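Local coordinates for protein integral membrane indolylacetylinositol arabinosyltransferase EmbC (Mycolicibacterium smegmatis, PDB 7BVE) that probably polymerises arabinose into cell-wall arabinan as a membrane-embedded glycosyltransferase, and binds the antituberculosis drug ethambutol, at residues M29-P34 against I470-F474; Q40-N46 against L200-T206; I103-L107 against I119-T123; G176-R180 against A1069-L1073; R288-A293 against Q974-R980. All blocks are in the same frame, centred on the assembly; numbering follows the deposited sequence.

Contact 1 (M29-P34 against I470-F474); sequences MAIATP and IFLIF
Beside the touching pair Pro34 and Phe474, one donor, NZ of Lys216, is gripped by two carbonyl oxygens, Thr33 O and Phe474 O, and so ties together backbones that share no direct hydrogen bond. The direct contact is apolar. The ring of Pro34 lies over one face of the Phe474 ring, its CB above the centre at 4.0 Å from the centroid and 11° off the normal, a clear CH-pi contact; the opposite face carries CG2 of the preceding Ile473, offset toward the rim. Ile470 brings CG2 into the angle between Ala30 and Pro34, 3.9 Å from Thr33 CG2 and 4.0 Å from Pro34 CG. Its neighbour Phe471 turns its ring back toward the other segment through a chi1 of -62°, which sets CE2 3.7 Å from Ala30 CB and CZ 4.2 Å from Met29 CB. A single helical turn, closed by Phe474 N to Ile470 O at 3.0 Å, fixes the spacing of these three side chains. The contact thus joins the C-terminal part of helix 14-32 to the short helix 470-473 of the GT-C membrane region, with Met220 of helix 214-238 touching Thr33 and Phe471, and Leu479 of helix 479-492 touching Pro34 and Phe474.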
# COMPACT_ATOMS: atom_id res chain seq x y z
N MET A 29 24.33 -17.53 -39.42
CA MET A 29 25.43 -17.12 -38.56
C MET A 29 24.97 -16.44 -37.28
O MET A 29 25.74 -16.40 -36.31
CB MET A 29 26.37 -16.17 -39.30
CG MET A 29 27.17 -16.79 -40.42
SD MET A 29 28.39 -17.98 -39.87
CE MET A 29 28.99 -18.58 -41.44
N ALA A 30 23.76 -15.89 -37.24
CA ALA A 30 23.21 -15.35 -36.00
C ALA A 30 22.62 -16.42 -35.10
O ALA A 30 22.71 -16.29 -33.88
CB ALA A 30 22.14 -14.30 -36.31
N ILE A 31 22.00 -17.45 -35.67
CA ILE A 31 21.53 -18.56 -34.84
C ILE A 31 22.70 -19.36 -34.27
O ILE A 31 22.65 -19.80 -33.12
CB ILE A 31 20.55 -19.44 -35.66
CG1 ILE A 31 19.29 -18.66 -35.99
CG2 ILE A 31 20.16 -20.70 -34.92
CD1 ILE A 31 18.52 -18.19 -34.77
N ALA A 32 23.79 -19.49 -35.02
CA ALA A 32 24.89 -20.34 -34.57
C ALA A 32 25.74 -19.72 -33.47
O ALA A 32 26.31 -20.46 -32.67
CB ALA A 32 25.80 -20.69 -35.75
N THR A 33 25.86 -18.39 -33.41
CA THR A 33 26.87 -17.75 -32.55
C THR A 33 26.76 -17.86 -31.02
O THR A 33 27.80 -17.68 -30.38
CB THR A 33 27.02 -16.27 -32.92
OG1 THR A 33 28.11 -15.71 -32.19
CG2 THR A 33 25.78 -15.46 -32.63
N PRO A 34 25.62 -18.11 -30.35
CA PRO A 34 25.71 -18.31 -28.90
C PRO A 34 26.30 -19.65 -28.48
O PRO A 34 26.60 -19.82 -27.29
CB PRO A 34 24.25 -18.22 -28.44
CG PRO A 34 23.55 -17.56 -29.50
CD PRO A 34 24.19 -18.05 -30.73
N ILE A 470 21.62 -10.51 -31.97
CA ILE A 470 22.23 -11.62 -31.26
C ILE A 470 23.75 -11.53 -31.28
O ILE A 470 24.42 -11.95 -30.33
CB ILE A 470 21.69 -12.94 -31.86
CG1 ILE A 470 20.19 -13.02 -31.63
CG2 ILE A 470 22.32 -14.17 -31.24
CD1 ILE A 470 19.52 -14.15 -32.35
N PHE A 471 24.32 -10.91 -32.32
CA PHE A 471 25.75 -10.63 -32.33
C PHE A 471 26.16 -9.60 -31.29
O PHE A 471 27.33 -9.55 -30.92
CB PHE A 471 26.18 -10.11 -33.70
CG PHE A 471 25.98 -11.08 -34.81
CD1 PHE A 471 26.82 -12.16 -34.96
CD2 PHE A 471 24.97 -10.89 -35.73
CE1 PHE A 471 26.64 -13.05 -35.99
CE2 PHE A 471 24.79 -11.78 -36.76
CZ PHE A 471 25.63 -12.85 -36.89
N LEU A 472 25.23 -8.77 -30.83
CA LEU A 472 25.54 -7.77 -29.82
C LEU A 472 25.29 -8.29 -28.42
O LEU A 472 26.02 -7.93 -27.49
CB LEU A 472 24.70 -6.51 -30.06
CG LEU A 472 24.98 -5.28 -29.19
CD1 LEU A 472 26.38 -4.74 -29.45
CD2 LEU A 472 23.95 -4.21 -29.43
N ILE A 473 24.29 -9.14 -28.25
CA ILE A 473 24.00 -9.71 -26.94
C ILE A 473 25.07 -10.73 -26.55
O ILE A 473 25.60 -10.70 -25.44
CB ILE A 473 22.60 -10.34 -26.92
CG1 ILE A 473 21.54 -9.29 -27.20
CG2 ILE A 473 22.32 -10.99 -25.60
CD1 ILE A 473 20.21 -9.90 -27.46
N PHE A 474 25.39 -11.64 -27.46
CA PHE A 474 26.27 -12.76 -27.17
C PHE A 474 27.67 -12.55 -27.70
O PHE A 474 28.31 -13.49 -28.17
CB PHE A 474 25.69 -14.05 -27.75
CG PHE A 474 24.46 -14.51 -27.06
CD1 PHE A 474 24.54 -15.21 -25.86
CD2 PHE A 474 23.21 -14.28 -27.60
CE1 PHE A 474 23.41 -15.64 -25.22
CE2 PHE A 474 22.08 -14.71 -26.96
CZ PHE A 474 22.18 -15.39 -25.77

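Contact 2 (Q40-N46 against L200-T206); sequences QTTAELN and LSATIDT
Gln40 and Thr206 meet with their side chains at about a right angle, the extended glutamine reaching over the threonine so that NE2 donates to Thr206 O at 3.0 Å. The acceptor lies in the amide plane of Gln40, yet the donor stands above the carbonyl plane of Thr206. The threonine hydroxyl returns the grip: with OG1 set between its backbone N and carbonyl carbon (chi1 73°), it donates to Thr41 O at 2.6 Å, while CG2 turns to Ala43 CB. Further along, Glu44 and Thr203 cross at a slant, Glu44 OE1 4.2 Å from Thr203 CG2; the hydroxyl of Thr203 is engaged by Thr66. The antiparallel pairing between these groups is loose and rests on two sound bonds, Leu45 N to Ala202 O at 2.9 Å and Ile204 N to Ala43 O at 3.0 Å. Both strands belong to the concanavalin-like domain, with strand 67-71 beside 201-203, and strand 1056-1062 of the C-terminal region extends the sheet beside 38-46. On the face that carries Glu44 and Thr203, Ser201 OG donates to Asn46 OD1 at 2.9 Å, and the amide's other end, ND2, is shared by two carboxylates, Glu44 OE2 at 3.2 Å, met from above its plane, and Asp1056 OD2.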
# COMPACT_ATOMS: atom_id res chain seq x y z
N GLN A 40 38.14 -19.79 -21.39
CA GLN A 40 38.10 -19.44 -19.99
C GLN A 40 39.51 -19.19 -19.47
O GLN A 40 40.49 -19.76 -19.96
CB GLN A 40 37.44 -20.56 -19.18
CG GLN A 40 37.03 -20.21 -17.77
CD GLN A 40 36.71 -21.43 -16.94
OE1 GLN A 40 36.91 -22.56 -17.37
NE2 GLN A 40 36.22 -21.21 -15.74
N THR A 41 39.63 -18.32 -18.47
CA THR A 41 40.86 -18.13 -17.70
C THR A 41 40.66 -18.80 -16.35
O THR A 41 39.89 -18.31 -15.52
CB THR A 41 41.20 -16.66 -17.53
OG1 THR A 41 41.37 -16.05 -18.82
CG2 THR A 41 42.49 -16.50 -16.75
N THR A 42 41.35 -19.92 -16.13
CA THR A 42 41.20 -20.68 -14.90
C THR A 42 42.13 -20.15 -13.83
O THR A 42 43.28 -19.81 -14.10
CB THR A 42 41.50 -22.16 -15.16
OG1 THR A 42 42.85 -22.29 -15.61
CG2 THR A 42 40.57 -22.72 -16.21
N ALA A 43 41.64 -20.09 -12.59
CA ALA A 43 42.37 -19.49 -11.49
C ALA A 43 42.12 -20.28 -10.22
O ALA A 43 40.97 -20.40 -9.80
CB ALA A 43 41.96 -18.03 -11.29
N GLU A 44 43.17 -20.81 -9.60
CA GLU A 44 43.03 -21.52 -8.35
C GLU A 44 43.96 -20.94 -7.29
O GLU A 44 44.93 -20.24 -7.59
CB GLU A 44 43.33 -23.01 -8.49
CG GLU A 44 44.77 -23.34 -8.75
CD GLU A 44 45.02 -24.82 -8.78
OE1 GLU A 44 44.05 -25.59 -8.59
OE2 GLU A 44 46.18 -25.23 -8.98
N LEU A 45 43.64 -21.25 -6.04
CA LEU A 45 44.34 -20.74 -4.86
C LEU A 45 45.01 -21.89 -4.13
O LEU A 45 44.33 -22.69 -3.49
CB LEU A 45 43.37 -20.01 -3.95
CG LEU A 45 43.89 -19.51 -2.61
CD1 LEU A 45 45.00 -18.51 -2.81
CD2 LEU A 45 42.76 -18.90 -1.80
N ASN A 46 46.33 -21.98 -4.22
CA ASN A 46 47.11 -22.94 -3.46
C ASN A 46 47.75 -22.18 -2.30
O ASN A 46 48.54 -21.27 -2.53
CB ASN A 46 48.18 -23.57 -4.34
CG ASN A 46 47.59 -24.45 -5.43
OD1 ASN A 46 46.67 -25.22 -5.19
ND2 ASN A 46 48.12 -24.32 -6.64
N LEU A 200 46.25 -26.79 0.89
CA LEU A 200 44.91 -26.33 0.57
C LEU A 200 44.84 -25.97 -0.91
O LEU A 200 45.80 -25.45 -1.47
CB LEU A 200 44.52 -25.14 1.44
CG LEU A 200 43.11 -24.55 1.35
CD1 LEU A 200 42.65 -24.16 2.71
CD2 LEU A 200 43.07 -23.33 0.46
N SER A 201 43.70 -26.25 -1.53
CA SER A 201 43.48 -25.90 -2.93
C SER A 201 42.02 -25.55 -3.11
O SER A 201 41.15 -26.13 -2.46
CB SER A 201 43.86 -27.05 -3.86
OG SER A 201 45.23 -27.33 -3.77
N ALA A 202 41.75 -24.59 -3.99
CA ALA A 202 40.38 -24.17 -4.26
C ALA A 202 40.34 -23.56 -5.65
O ALA A 202 41.08 -22.62 -5.92
CB ALA A 202 39.89 -23.16 -3.23
N THR A 203 39.49 -24.10 -6.52
CA THR A 203 39.33 -23.56 -7.86
C THR A 203 38.25 -22.48 -7.82
O THR A 203 37.10 -22.76 -7.50
CB THR A 203 38.94 -24.63 -8.87
OG1 THR A 203 37.62 -25.09 -8.58
CG2 THR A 203 39.90 -25.79 -8.79
N ILE A 204 38.64 -21.25 -8.15
CA ILE A 204 37.73 -20.13 -8.07
C ILE A 204 36.78 -20.16 -9.26
O ILE A 204 37.16 -20.54 -10.38
CB ILE A 204 38.54 -18.82 -8.02
CG1 ILE A 204 39.58 -18.92 -6.92
CG2 ILE A 204 37.67 -17.65 -7.68
CD1 ILE A 204 40.60 -17.85 -6.99
N ASP A 205 35.52 -19.78 -9.03
CA ASP A 205 34.51 -19.77 -10.07
C ASP A 205 34.71 -18.56 -10.97
O ASP A 205 34.08 -17.51 -10.82
CB ASP A 205 33.12 -19.78 -9.45
CG ASP A 205 32.03 -19.83 -10.49
OD1 ASP A 205 31.83 -20.90 -11.10
OD2 ASP A 205 31.36 -18.80 -10.69
N THR A 206 35.62 -18.70 -11.93
CA THR A 206 35.81 -17.69 -12.97
C THR A 206 35.12 -18.13 -14.26
O THR A 206 35.75 -18.32 -15.29
CB THR A 206 37.29 -17.45 -13.22
OG1 THR A 206 37.83 -18.58 -13.91
CG2 THR A 206 38.01 -17.30 -11.92

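Contact 3 (I103-L107 against I119-T123); sequences IDRGL and IVRNT
Over one face of the Arg121 guanidinium lies the carbonyl oxygen of Arg105, offset toward the rim and too poorly angled to NH2 for a hydrogen bond, while Asp104 O approaches obliquely and takes only a weak bond from NH1, 3.4 Å long. The firmer polar partner of this group is Arg180 O, which accepts from NH2. Arg121 and Asn122 are the two central residues of a type I' turn, the tight connection of the beta hairpin formed by strands 115-120 and 123-129 in the concanavalin-like domain, and the 103-107 loop lies against it. Folding the arginine back over that loop takes two bends, at chi2 (64°) and chi3 (60°). Asn122 lies alongside Asp104, both side chains pointing the same way, with amide and carboxylate planes 73° apart. The backbone holds loop to turn: Arg121 N donates to Gly106 O at 3.3 Å, nearly straight, and Asn122 N bonds weakly to Ile103 O. Leu107 and Val120, a non-hydrogen-bonded antiparallel pair, stand side by side, both touching Phe143 of strand 140-145. The Ile103 side chain crosses that of Ile119 at a slant, CD1 touching both CG2 and CD1 of Ile119, each at 3.6 Å.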
# COMPACT_ATOMS: atom_id res chain seq x y z
N ILE A 103 31.20 -18.31 12.38
CA ILE A 103 30.95 -19.70 12.71
C ILE A 103 29.86 -20.32 11.84
O ILE A 103 29.96 -21.51 11.50
CB ILE A 103 30.63 -19.82 14.22
CG1 ILE A 103 30.56 -21.28 14.66
CG2 ILE A 103 29.39 -19.01 14.61
CD1 ILE A 103 31.85 -22.01 14.50
N ASP A 104 28.88 -19.53 11.39
CA ASP A 104 27.76 -20.06 10.63
C ASP A 104 27.85 -19.73 9.15
O ASP A 104 26.83 -19.80 8.45
CB ASP A 104 26.44 -19.54 11.20
CG ASP A 104 26.41 -18.05 11.33
OD1 ASP A 104 27.47 -17.42 11.18
OD2 ASP A 104 25.32 -17.49 11.55
N ARG A 105 29.03 -19.37 8.64
CA ARG A 105 29.21 -19.13 7.22
C ARG A 105 30.46 -19.75 6.63
O ARG A 105 30.51 -19.93 5.42
CB ARG A 105 29.23 -17.63 6.90
CG ARG A 105 27.91 -16.95 7.12
CD ARG A 105 27.92 -15.50 6.75
NE ARG A 105 26.68 -14.86 7.15
CZ ARG A 105 26.43 -13.57 6.99
NH1 ARG A 105 27.32 -12.78 6.41
NH2 ARG A 105 25.27 -13.06 7.40
N GLY A 106 31.46 -20.09 7.42
CA GLY A 106 32.70 -20.57 6.86
C GLY A 106 33.22 -21.85 7.46
O GLY A 106 32.45 -22.65 7.99
N LEU A 107 34.53 -22.05 7.39
CA LEU A 107 35.17 -23.28 7.83
C LEU A 107 36.16 -22.98 8.94
O LEU A 107 36.79 -21.92 8.95
CB LEU A 107 35.89 -23.94 6.67
CG LEU A 107 36.45 -25.36 6.72
CD1 LEU A 107 36.37 -25.80 5.33
CD2 LEU A 107 37.89 -25.42 7.15
N ILE A 119 34.45 -27.19 12.17
CA ILE A 119 33.02 -26.78 12.03
C ILE A 119 32.83 -26.21 10.63
O ILE A 119 33.46 -25.19 10.31
CB ILE A 119 32.64 -25.77 13.13
CG1 ILE A 119 32.67 -26.39 14.53
CG2 ILE A 119 31.28 -25.14 12.82
CD1 ILE A 119 32.56 -25.39 15.65
N VAL A 120 31.98 -26.86 9.83
CA VAL A 120 31.69 -26.39 8.45
C VAL A 120 30.21 -25.99 8.40
O VAL A 120 29.35 -26.85 8.69
CB VAL A 120 32.01 -27.47 7.40
CG1 VAL A 120 31.62 -27.04 6.00
CG2 VAL A 120 33.47 -27.88 7.45
N ARG A 121 29.94 -24.74 8.01
CA ARG A 121 28.55 -24.22 7.93
C ARG A 121 27.79 -24.54 9.22
O ARG A 121 26.70 -25.16 9.12
CB ARG A 121 27.83 -24.82 6.71
CG ARG A 121 26.44 -24.25 6.47
CD ARG A 121 26.47 -22.77 6.15
NE ARG A 121 27.25 -22.48 4.96
CZ ARG A 121 27.43 -21.27 4.45
NH1 ARG A 121 26.88 -20.22 5.04
NH2 ARG A 121 28.16 -21.11 3.36
N ASN A 122 28.35 -24.18 10.38
CA ASN A 122 27.66 -24.39 11.69
C ASN A 122 27.36 -25.84 12.06
O ASN A 122 26.60 -26.03 12.99
CB ASN A 122 26.39 -23.56 11.88
CG ASN A 122 26.44 -22.77 13.16
OD1 ASN A 122 27.20 -23.09 14.07
ND2 ASN A 122 25.67 -21.70 13.22
N THR A 123 27.90 -26.83 11.38
CA THR A 123 27.54 -28.20 11.77
C THR A 123 28.81 -29.01 11.88
O THR A 123 29.39 -29.16 10.88
CB THR A 123 26.77 -28.83 10.62
OG1 THR A 123 27.63 -29.05 9.52
CG2 THR A 123 25.60 -28.01 10.14

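Contact 4 (G176-R180 against A1069-L1073); sequences GYDFR and APLRL
The loop that leaves strand 171-175 of the concanavalin-like domain meets the C-terminal tail, Asp178 and Arg180 facing Pro1070 and Arg1072 in a contact near the surface and without regular secondary structure. Each segment contributes an arginine that reaches for a backbone carbonyl of the other. Arg1072, extended from CG to NE after CG takes the place opposite the backbone N (chi1 -173°), donates through NE to Asp178 O at 3.1 Å; the oxygen lies at the edge of the guanidinium, in its plane, but the donor stands above the carbonyl plane. A second, weak bond comes from NH2 to the same oxygen. Going the other way, Arg180 NH1 donates to Pro1070 O at 3.2 Å, again at the guanidinium edge. A salt bridge to Asp178, gripped side-on, holds Arg180 flat: NE to OD1 at 3.2 Å and NH1 to OD2 at 3.3 Å, both oxygens using their syn lone pairs, while its NH2 turns to Ala65 O. The methylene chain of Arg1072 passes beside the same carboxylate, Asp178 OD2 lying 3.3 Å from its CG. Arg1072 is near that carboxylate but beyond salt-bridge range, so the aspartate's charge probably offsets mainly that of Arg180.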
# COMPACT_ATOMS: atom_id res chain seq x y z
N GLY A 176 22.73 -33.77 0.86
CA GLY A 176 21.36 -33.30 0.75
C GLY A 176 21.19 -31.81 0.88
O GLY A 176 20.05 -31.33 0.93
N TYR A 177 22.28 -31.06 0.93
CA TYR A 177 22.26 -29.61 1.09
C TYR A 177 23.62 -29.10 0.64
O TYR A 177 24.60 -29.85 0.63
CB TYR A 177 21.95 -29.21 2.53
CG TYR A 177 21.82 -27.73 2.79
CD1 TYR A 177 20.75 -27.01 2.30
CD2 TYR A 177 22.76 -27.06 3.56
CE1 TYR A 177 20.62 -25.66 2.55
CE2 TYR A 177 22.64 -25.71 3.82
CZ TYR A 177 21.57 -25.02 3.31
OH TYR A 177 21.45 -23.67 3.56
N ASP A 178 23.68 -27.83 0.27
CA ASP A 178 24.90 -27.23 -0.25
C ASP A 178 25.67 -26.64 0.93
O ASP A 178 25.40 -25.54 1.40
CB ASP A 178 24.56 -26.19 -1.31
CG ASP A 178 25.71 -25.87 -2.22
OD1 ASP A 178 26.83 -26.35 -1.96
OD2 ASP A 178 25.50 -25.18 -3.24
N PHE A 179 26.64 -27.41 1.43
CA PHE A 179 27.43 -27.03 2.59
C PHE A 179 28.78 -26.46 2.20
O PHE A 179 29.77 -26.72 2.89
CB PHE A 179 27.66 -28.23 3.52
CG PHE A 179 26.44 -28.70 4.23
CD1 PHE A 179 25.96 -28.01 5.32
CD2 PHE A 179 25.81 -29.87 3.85
CE1 PHE A 179 24.85 -28.45 5.99
CE2 PHE A 179 24.71 -30.32 4.51
CZ PHE A 179 24.22 -29.60 5.58
N ARG A 180 28.86 -25.72 1.12
CA ARG A 180 30.15 -25.14 0.77
C ARG A 180 30.43 -23.94 1.66
O ARG A 180 29.53 -23.13 1.90
CB ARG A 180 30.19 -24.75 -0.70
CG ARG A 180 30.37 -25.93 -1.61
CD ARG A 180 30.49 -25.53 -3.06
NE ARG A 180 29.22 -25.12 -3.63
CZ ARG A 180 29.09 -24.66 -4.86
NH1 ARG A 180 27.91 -24.31 -5.32
NH2 ARG A 180 30.15 -24.54 -5.64
N ALA A 1069 29.47 -25.85 -12.11
CA ALA A 1069 28.90 -26.14 -10.80
C ALA A 1069 27.63 -25.32 -10.66
O ALA A 1069 27.47 -24.31 -11.36
CB ALA A 1069 29.90 -25.80 -9.69
N PRO A 1070 26.70 -25.73 -9.80
CA PRO A 1070 25.50 -24.93 -9.59
C PRO A 1070 25.82 -23.63 -8.87
O PRO A 1070 26.86 -23.45 -8.24
CB PRO A 1070 24.61 -25.83 -8.73
CG PRO A 1070 25.08 -27.18 -9.02
CD PRO A 1070 26.55 -27.07 -9.20
N LEU A 1071 24.89 -22.69 -8.99
CA LEU A 1071 25.00 -21.40 -8.33
C LEU A 1071 24.31 -21.48 -6.98
O LEU A 1071 23.09 -21.71 -6.92
CB LEU A 1071 24.39 -20.30 -9.20
CG LEU A 1071 25.15 -19.93 -10.47
CD1 LEU A 1071 24.31 -19.04 -11.35
CD2 LEU A 1071 26.43 -19.22 -10.11
N ARG A 1072 25.07 -21.33 -5.90
CA ARG A 1072 24.53 -21.47 -4.56
C ARG A 1072 23.84 -20.18 -4.14
O ARG A 1072 24.47 -19.13 -4.10
CB ARG A 1072 25.62 -21.79 -3.55
CG ARG A 1072 25.05 -22.10 -2.20
CD ARG A 1072 26.08 -22.20 -1.11
NE ARG A 1072 25.44 -22.68 0.10
CZ ARG A 1072 24.78 -21.91 0.96
NH1 ARG A 1072 24.65 -20.61 0.74
NH2 ARG A 1072 24.24 -22.45 2.04
N LEU A 1073 22.56 -20.27 -3.81
CA LEU A 1073 21.81 -19.12 -3.35
C LEU A 1073 21.70 -19.17 -1.83
O LEU A 1073 21.35 -20.21 -1.26
CB LEU A 1073 20.43 -19.05 -4.01
CG LEU A 1073 19.25 -19.98 -3.75
CD1 LEU A 1073 17.99 -19.30 -4.22
CD2 LEU A 1073 19.42 -21.30 -4.46

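Contact 5 (R288-A293 against Q974-R980); sequences RVSEHA and QRPFDHR
Arg288 points across to the 974-980 loop because its CG stands opposite the backbone N (chi1 -162°) and its chain then bends at chi3 (-61°), which brings NH1 to Gln974 O at 3.0 Å. The bond is bent, 138° at the hydrogen, and the donor comes from above the carbonyl plane. On its way the arginine crosses Pro976 at about a right angle, CD to CD 3.9 Å. One residue on, Val289 presses CG1 against Pro976 CG at 3.8 Å. His292, with its ring likewise swung to the far side from its N, crosses Asp978 at about a right angle: CD2 is 3.6 Å from Asp978 CB, and Asp978 OD2 sits over one face of the ring. The Arg980 side chain runs across that of His292 at a similar angle, its CD 3.9 Å from His292 NE2. Ala293 closes the row with a CH-pi contact, CB above one face of the His979 ring and 3.9 Å from its centroid. The side chain of Val289 is about 13 Å from bound ethambutol. Here helix 281-293 of the GT-C membrane region lies against the loop between strands 961-963 and 989-992 of the C-terminal domain, with Tyr299 touching Val289 and bonded to Phe977 O.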
# COMPACT_ATOMS: atom_id res chain seq x y z
N ARG A 288 32.49 1.92 -14.31
CA ARG A 288 33.88 2.24 -14.03
C ARG A 288 34.69 0.99 -13.72
O ARG A 288 35.86 0.90 -14.10
CB ARG A 288 33.97 3.24 -12.88
CG ARG A 288 35.31 3.92 -12.84
CD ARG A 288 35.53 4.80 -11.63
NE ARG A 288 34.58 5.89 -11.51
CZ ARG A 288 34.60 6.75 -10.50
NH1 ARG A 288 35.53 6.65 -9.57
NH2 ARG A 288 33.71 7.72 -10.43
N VAL A 289 34.09 -0.00 -13.05
CA VAL A 289 34.86 -1.20 -12.71
C VAL A 289 34.86 -2.28 -13.80
O VAL A 289 35.69 -3.21 -13.74
CB VAL A 289 34.36 -1.82 -11.40
CG1 VAL A 289 34.42 -0.81 -10.30
CG2 VAL A 289 32.97 -2.36 -11.55
N SER A 290 33.97 -2.18 -14.80
CA SER A 290 33.85 -3.24 -15.79
C SER A 290 35.04 -3.37 -16.73
O SER A 290 35.16 -4.39 -17.41
CB SER A 290 32.62 -3.02 -16.62
OG SER A 290 32.78 -1.89 -17.45
N GLU A 291 35.91 -2.37 -16.82
CA GLU A 291 37.04 -2.50 -17.73
C GLU A 291 38.13 -3.37 -17.14
O GLU A 291 38.72 -4.20 -17.84
CB GLU A 291 37.62 -1.14 -18.09
CG GLU A 291 36.79 -0.33 -19.03
CD GLU A 291 37.47 0.96 -19.39
OE1 GLU A 291 38.48 1.30 -18.74
OE2 GLU A 291 37.02 1.63 -20.34
N HIS A 292 38.42 -3.19 -15.86
CA HIS A 292 39.40 -4.02 -15.19
C HIS A 292 38.86 -5.42 -14.94
O HIS A 292 39.63 -6.38 -14.97
CB HIS A 292 39.82 -3.37 -13.88
CG HIS A 292 40.88 -4.12 -13.13
ND1 HIS A 292 42.20 -4.14 -13.52
CD2 HIS A 292 40.82 -4.84 -11.99
CE1 HIS A 292 42.90 -4.86 -12.67
NE2 HIS A 292 42.09 -5.29 -11.73
N ALA A 293 37.55 -5.55 -14.69
CA ALA A 293 36.99 -6.87 -14.44
C ALA A 293 37.05 -7.77 -15.67
O ALA A 293 37.17 -8.99 -15.53
CB ALA A 293 35.55 -6.76 -13.97
N GLN A 974 36.51 9.84 -6.05
CA GLN A 974 36.90 8.68 -5.27
C GLN A 974 36.61 7.40 -6.04
O GLN A 974 35.54 7.26 -6.63
CB GLN A 974 36.17 8.66 -3.93
CG GLN A 974 36.82 9.54 -2.89
CD GLN A 974 36.50 10.99 -3.05
OE1 GLN A 974 35.48 11.36 -3.62
NE2 GLN A 974 37.41 11.84 -2.61
N ARG A 975 37.56 6.45 -6.00
CA ARG A 975 37.38 5.32 -6.89
C ARG A 975 36.90 4.09 -6.14
O ARG A 975 37.30 3.86 -5.00
CB ARG A 975 38.67 4.99 -7.65
CG ARG A 975 39.81 4.44 -6.85
CD ARG A 975 40.89 3.97 -7.79
NE ARG A 975 42.01 3.35 -7.09
CZ ARG A 975 42.07 2.06 -6.78
NH1 ARG A 975 43.12 1.58 -6.15
NH2 ARG A 975 41.07 1.25 -7.11
N PRO A 976 36.01 3.29 -6.73
CA PRO A 976 35.55 2.07 -6.08
C PRO A 976 36.59 0.97 -6.18
O PRO A 976 37.57 1.06 -6.92
CB PRO A 976 34.29 1.73 -6.85
CG PRO A 976 34.51 2.30 -8.18
CD PRO A 976 35.29 3.54 -7.99
N PHE A 977 36.36 -0.10 -5.44
CA PHE A 977 37.30 -1.20 -5.43
C PHE A 977 37.04 -2.14 -6.61
O PHE A 977 35.92 -2.27 -7.11
CB PHE A 977 37.26 -1.95 -4.09
CG PHE A 977 35.94 -2.60 -3.78
CD1 PHE A 977 34.95 -1.90 -3.14
CD2 PHE A 977 35.72 -3.93 -4.08
CE1 PHE A 977 33.75 -2.49 -2.84
CE2 PHE A 977 34.52 -4.52 -3.78
CZ PHE A 977 33.54 -3.80 -3.16
N ASP A 978 38.11 -2.80 -7.05
CA ASP A 978 38.10 -3.64 -8.24
C ASP A 978 37.82 -5.10 -7.90
O ASP A 978 37.71 -5.49 -6.74
CB ASP A 978 39.45 -3.53 -8.95
CG ASP A 978 39.65 -2.21 -9.65
OD1 ASP A 978 38.66 -1.64 -10.16
OD2 ASP A 978 40.80 -1.73 -9.68
N HIS A 979 37.70 -5.91 -8.95
CA HIS A 979 37.69 -7.36 -8.86
C HIS A 979 38.12 -7.87 -10.22
O HIS A 979 37.78 -7.26 -11.23
CB HIS A 979 36.30 -7.91 -8.48
CG HIS A 979 35.26 -7.75 -9.54
ND1 HIS A 979 34.96 -8.74 -10.44
CD2 HIS A 979 34.45 -6.71 -9.85
CE1 HIS A 979 34.00 -8.33 -11.25
NE2 HIS A 979 33.68 -7.10 -10.92
N ARG A 980 38.95 -8.91 -10.26
CA ARG A 980 39.40 -9.35 -11.57
C ARG A 980 39.05 -10.80 -11.88
O ARG A 980 38.37 -11.06 -12.88
CB ARG A 980 40.90 -9.13 -11.71
CG ARG A 980 41.40 -9.19 -13.12
CD ARG A 980 42.85 -8.82 -13.13
NE ARG A 980 43.43 -8.83 -14.46
CZ ARG A 980 44.70 -8.55 -14.70
NH1 ARG A 980 45.51 -8.24 -13.70
NH2 ARG A 980 45.17 -8.57 -15.94

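In the fold
Contacts 2 and 3 both lie within the concanavalin-like domain, centres 22 Å apart, and along the chain both are nested in the long loop closed by contact 1, at the end of helix 14-32, which leads directly into strand 38-46 of contact 2. Contact 4 touches contact 3, their centres 14 Å apart, with Arg121 packing on Phe179. Its centre is about 17 Å from that of contact 2, and along the chain it encloses contact 5. Contact 5 pairs the membrane region directly with the C-terminal domain. Together the contacts bind three sequence regions, N-terminal, membrane and C-terminal, through segments up to 889 residues apart.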